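Local coordinates for CmeC (Campylobacter jejuni, PDB 4MT4), which probably serves as the trimeric outer membrane channel of a multidrug efflux system, as in other outer membrane factor proteins, at residues K129-D132 with T133-S137; S278-K281 with L282-Q285. One frame throughout, in Å; residues are numbered along the deposited sequence.

How the contacts relate
Contact 1 (129-132 with 133-137) comes first along the chain and contact 2 (278-281 with 282-285) follows it. Each is a local, within-helix contact. Contact 1 lies in the first turns of the long helix 129-195, just after strand 109-124. Contact 2 lies in the middle of the shorter helix 273-293, which leads toward strand 299-310. Their centres are about 13 Å apart, and they touch where A136 O meets Q284 CG at 3.2 Å. Helices 129-195 and 273-293 therefore pack against each other here. The site belongs to the helical part of the channel, on the side near the beta barrel.

Contact 1 (K129-D132 with T133-S137); sequences KYRD and TYRAS
Backbone N-H groups of Y134, R135 and A136 donate to the carbonyls of Y130, R131 and D132, giving regular i to i+4 helix bonds. T133 N reaches K129 O only weakly. The T133 hydroxyl adds a second bond to that carbonyl, in its plane. OG1 is placed 2.5 Å from K129 O, shorter than usual, and the exact length is doubtful. With chi1 at -63°, OG1 is beside the backbone N, the position from which it reaches K129 O.

R135 runs alongside D132, and its NH1 forms a nearly straight (162°) salt bridge to D132 OD1 at 2.9 Å. OD1 lies in the guanidinium plane of R135. NH1 approaches on the syn side, tilted out of the carboxylate plane. D132 OD2 accepts hydrogen bonds from S2 and S4, so both carboxylate oxygens are held.

R131 lays its guanidinium over one face of that of R135, with CZ over the centre and the planes 30° apart. Both groups carry like charge, and R131 NH1 is 3.0 Å from R135 NH1 without a hydrogen bond. D132 probably offsets part of this charge. K129 CD lies over one face of the Y130 ring, toward its rim.

The helix start packs on the lipid-bearing N-terminus. S2 and S4 follow C1, whose O takes a weak hydrogen bond from R131 NE. The R131 side chain is about 6 Å from the bound lipid fragment, whose pocket includes C1 and D125. D125 also accepts from Y130 N, where strand 109-124 gives way to helix 129-195. Helix 273-293 packs on D132, T133, R135 and A136. Helix 58-79 meets T133, Y134 and S137.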
loop_
_atom_site.group_PDB
_atom_site.type_symbol
_atom_site.label_atom_id
_atom_site.label_comp_id
_atom_site.label_asym_id
_atom_site.label_seq_id
_atom_site.Cartn_x
_atom_site.Cartn_y
_atom_site.Cartn_z
ATOM N N LYS B 129 -17.022 -30.709 7.397
ATOM C CA LYS B 129 -15.714 -30.180 7.034
ATOM C C LYS B 129 -15.763 -29.566 5.640
ATOM O O LYS B 129 -15.189 -28.504 5.394
ATOM C CB LYS B 129 -14.651 -31.279 7.085
ATOM C CG LYS B 129 -13.301 -30.858 6.526
ATOM C CD LYS B 129 -12.351 -32.038 6.416
ATOM C CE LYS B 129 -11.045 -31.632 5.753
ATOM N NZ LYS B 129 -10.125 -32.788 5.572
ATOM N N TYR B 130 -16.465 -30.243 4.737
ATOM C CA TYR B 130 -16.552 -29.814 3.347
ATOM C C TYR B 130 -17.785 -28.951 3.110
ATOM O O TYR B 130 -17.816 -28.143 2.182
ATOM C CB TYR B 130 -16.559 -31.033 2.420
ATOM C CG TYR B 130 -15.340 -31.914 2.597
ATOM C CD1 TYR B 130 -14.124 -31.569 2.022
ATOM C CD2 TYR B 130 -15.401 -33.080 3.350
ATOM C CE1 TYR B 130 -13.005 -32.365 2.185
ATOM C CE2 TYR B 130 -14.288 -33.882 3.519
ATOM C CZ TYR B 130 -13.092 -33.519 2.934
ATOM O OH TYR B 130 -11.977 -34.309 3.095
ATOM N N ARG B 131 -18.800 -29.116 3.952
ATOM C CA ARG B 131 -19.996 -28.287 3.852
ATOM C C ARG B 131 -19.673 -26.851 4.251
ATOM O O ARG B 131 -20.108 -25.908 3.596
ATOM C CB ARG B 131 -21.128 -28.836 4.725
ATOM C CG ARG B 131 -22.448 -28.086 4.558
ATOM C CD ARG B 131 -23.595 -28.776 5.284
ATOM N NE ARG B 131 -23.812 -28.242 6.626
ATOM C CZ ARG B 131 -24.729 -27.325 6.925
ATOM N NH1 ARG B 131 -24.862 -26.897 8.172
ATOM N NH2 ARG B 131 -25.517 -26.840 5.975
ATOM N N ASP B 132 -18.900 -26.694 5.323
ATOM C CA ASP B 132 -18.520 -25.369 5.802
ATOM C C ASP B 132 -17.410 -24.760 4.948
ATOM O O ASP B 132 -17.286 -23.540 4.865
ATOM C CB ASP B 132 -18.086 -25.423 7.269
ATOM C CG ASP B 132 -19.254 -25.640 8.213
ATOM O OD1 ASP B 132 -20.412 -25.554 7.754
ATOM O OD2 ASP B 132 -19.018 -25.885 9.416
ATOM N N THR B 133 -16.602 -25.609 4.321
ATOM C CA THR B 133 -15.614 -25.137 3.358
ATOM C C THR B 133 -16.343 -24.490 2.186
ATOM O O THR B 133 -15.926 -23.452 1.670
ATOM C CB THR B 133 -14.708 -26.279 2.848
ATOM O OG1 THR B 133 -13.960 -26.828 3.941
ATOM C CG2 THR B 133 -13.739 -25.760 1.794
ATOM N N TYR B 134 -17.449 -25.110 1.786
ATOM C CA TYR B 134 -18.298 -24.593 0.721
ATOM C C TYR B 134 -19.007 -23.308 1.145
ATOM O O TYR B 134 -19.068 -22.341 0.386
ATOM C CB TYR B 134 -19.327 -25.649 0.303
ATOM C CG TYR B 134 -20.412 -25.128 -0.614
ATOM C CD1 TYR B 134 -20.167 -24.932 -1.966
ATOM C CD2 TYR B 134 -21.679 -24.835 -0.128
ATOM C CE1 TYR B 134 -21.152 -24.454 -2.808
ATOM C CE2 TYR B 134 -22.671 -24.356 -0.962
ATOM C CZ TYR B 134 -22.401 -24.167 -2.301
ATOM O OH TYR B 134 -23.384 -23.692 -3.137
ATOM N N ARG B 135 -19.541 -23.309 2.363
ATOM C CA ARG B 135 -20.256 -22.152 2.893
ATOM C C ARG B 135 -19.326 -20.953 3.065
ATOM O O ARG B 135 -19.742 -19.806 2.906
ATOM C CB ARG B 135 -20.918 -22.494 4.229
ATOM C CG ARG B 135 -22.070 -23.486 4.129
ATOM C CD ARG B 135 -22.327 -24.151 5.474
ATOM N NE ARG B 135 -23.595 -23.744 6.071
ATOM C CZ ARG B 135 -23.919 -23.946 7.345
ATOM N NH1 ARG B 135 -23.061 -24.542 8.163
ATOM N NH2 ARG B 135 -25.097 -23.547 7.803
ATOM N N ALA B 136 -18.066 -21.225 3.391
ATOM C CA ALA B 136 -17.068 -20.170 3.530
ATOM C C ALA B 136 -16.800 -19.517 2.180
ATOM O O ALA B 136 -16.685 -18.298 2.077
ATOM C CB ALA B 136 -15.781 -20.722 4.123
ATOM N N SER B 137 -16.712 -20.340 1.141
ATOM C CA SER B 137 -16.515 -19.844 -0.217
ATOM C C SER B 137 -17.748 -19.110 -0.728
ATOM O O SER B 137 -17.642 -18.193 -1.543
ATOM C CB SER B 137 -16.168 -20.993 -1.161
ATOM O OG SER B 137 -14.917 -21.561 -0.820
#

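Contact 2 (S278-K281 with L282-Q285); sequences SLEK and LTQQ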
loop_
_atom_site.group_PDB
_atom_site.type_symbol
_atom_site.label_atom_id
_atom_site.label_comp_id
_atom_site.label_asym_id
_atom_site.label_seq_id
_atom_site.Cartn_x
_atom_site.Cartn_y
_atom_site.Cartn_z
ATOM N N SER B 278 -17.456 -6.540 4.428
ATOM C CA SER B 278 -16.751 -6.816 5.670
ATOM C C SER B 278 -17.528 -7.824 6.513
ATOM O O SER B 278 -16.940 -8.632 7.233
ATOM C CB SER B 278 -16.523 -5.520 6.447
ATOM O OG SER B 278 -15.585 -5.703 7.489
ATOM N N LEU B 279 -18.853 -7.774 6.413
ATOM C CA LEU B 279 -19.709 -8.713 7.124
ATOM C C LEU B 279 -19.524 -10.132 6.594
ATOM O O LEU B 279 -19.308 -11.068 7.363
ATOM C CB LEU B 279 -21.178 -8.302 7.007
ATOM C CG LEU B 279 -22.184 -9.252 7.659
ATOM C CD1 LEU B 279 -22.088 -9.161 9.175
ATOM C CD2 LEU B 279 -23.607 -8.982 7.181
ATOM N N GLU B 280 -19.597 -10.280 5.274
ATOM C CA GLU B 280 -19.498 -11.590 4.637
ATOM C C GLU B 280 -18.140 -12.240 4.854
ATOM O O GLU B 280 -18.037 -13.462 4.955
ATOM C CB GLU B 280 -19.781 -11.474 3.138
ATOM C CG GLU B 280 -21.215 -11.095 2.808
ATOM C CD GLU B 280 -22.214 -12.200 3.111
ATOM O OE1 GLU B 280 -21.797 -13.359 3.332
ATOM O OE2 GLU B 280 -23.428 -11.908 3.119
ATOM N N LYS B 281 -17.098 -11.421 4.922
ATOM C CA LYS B 281 -15.758 -11.929 5.179
ATOM C C LYS B 281 -15.636 -12.423 6.616
ATOM O O LYS B 281 -14.785 -13.256 6.928
ATOM C CB LYS B 281 -14.713 -10.855 4.888
ATOM C CG LYS B 281 -14.572 -10.538 3.409
ATOM C CD LYS B 281 -13.560 -9.438 3.162
ATOM C CE LYS B 281 -13.480 -9.085 1.684
ATOM N NZ LYS B 281 -12.466 -8.030 1.410
ATOM N N LEU B 282 -16.503 -11.912 7.484
ATOM C CA LEU B 282 -16.529 -12.339 8.878
ATOM C C LEU B 282 -17.205 -13.701 9.024
ATOM O O LEU B 282 -16.711 -14.569 9.743
ATOM C CB LEU B 282 -17.240 -11.300 9.747
ATOM C CG LEU B 282 -17.505 -11.680 11.206
ATOM C CD1 LEU B 282 -16.210 -12.043 11.924
ATOM C CD2 LEU B 282 -18.229 -10.556 11.928
ATOM N N THR B 283 -18.330 -13.891 8.335
ATOM C CA THR B 283 -19.028 -15.180 8.358
ATOM C C THR B 283 -18.192 -16.245 7.666
ATOM O O THR B 283 -18.278 -17.426 7.991
ATOM C CB THR B 283 -20.403 -15.120 7.664
ATOM O OG1 THR B 283 -20.278 -15.583 6.314
ATOM C CG2 THR B 283 -20.947 -13.704 7.661
ATOM N N GLN B 284 -17.390 -15.810 6.701
ATOM C CA GLN B 284 -16.502 -16.709 5.979
ATOM C C GLN B 284 -15.487 -17.332 6.928
ATOM O O GLN B 284 -15.285 -18.545 6.929
ATOM C CB GLN B 284 -15.784 -15.966 4.853
ATOM C CG GLN B 284 -14.733 -16.798 4.142
ATOM C CD GLN B 284 -14.043 -16.037 3.028
ATOM O OE1 GLN B 284 -13.882 -14.818 3.098
ATOM N NE2 GLN B 284 -13.633 -16.754 1.988
ATOM N N GLN B 285 -14.860 -16.489 7.742
ATOM C CA GLN B 285 -13.881 -16.945 8.723
ATOM C C GLN B 285 -14.551 -17.766 9.821
ATOM O O GLN B 285 -13.945 -18.679 10.382
ATOM C CB GLN B 285 -13.137 -15.755 9.333
ATOM C CG GLN B 285 -12.301 -14.973 8.332
ATOM C CD GLN B 285 -11.219 -15.823 7.696
ATOM O OE1 GLN B 285 -10.545 -16.599 8.374
ATOM N NE2 GLN B 285 -11.054 -15.688 6.385
HETATM O O HOH W 1 -12.661 -13.754 4.930
#
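A water joins three groups of one helix turn, K281, Q284 and Q285. It donates to K281 O at 3.0 Å and to Q284 OE1, and it accepts from Q285 NE2 at 2.9 Å. The distance to Q284 OE1 is unusually short and its exact value is doubtful. The two glutamines reach the water differently. Q284 is extended, with CG anti to the backbone N (chi1 174°). Q285 bends at chi2 (-61°), with CG 3.3 Å from K281 O and NE2 turned to the water. The carbonyl of K281 also receives a weak backbone bond from Q285 N.

Among the backbone bonds, T283 N meets L279 O at 3.1 Å and Q284 N meets E280 O at 3.0 Å. L279 O takes a second donor, L282 N, which stands well above the carbonyl plane. L282 N makes just a weak bond to S278 O. It thus bonds mainly to the carbonyl three residues back, a 3-10-like feature, while T283 N keeps the i to i+4 bond.

T283 places its hydroxyl near E280 O, but that bond is weak at 3.4 Å from OG1. Its stronger partner is S139 of helix 129-195. The methyl CG2 turns the other way and rests against L279 O at 3.1 Å. E280 and T283 lie side by side and point the same way, with E280 OE1 4.0 Å from T283 OG1. L282 CB packs on L279 O.

This internal turn of helix 273-293 is wedged between two long helices of the helical part of an outer membrane factor, with the water bridging one polar face. S278, L282 and Q285 pack on helix 339-405. E280 and K281 pack on helix 129-195, where K281 NZ has a long, weak ion pair with D147. Near the N-terminus, I9 meets L279 and L282, and L7 meets T283.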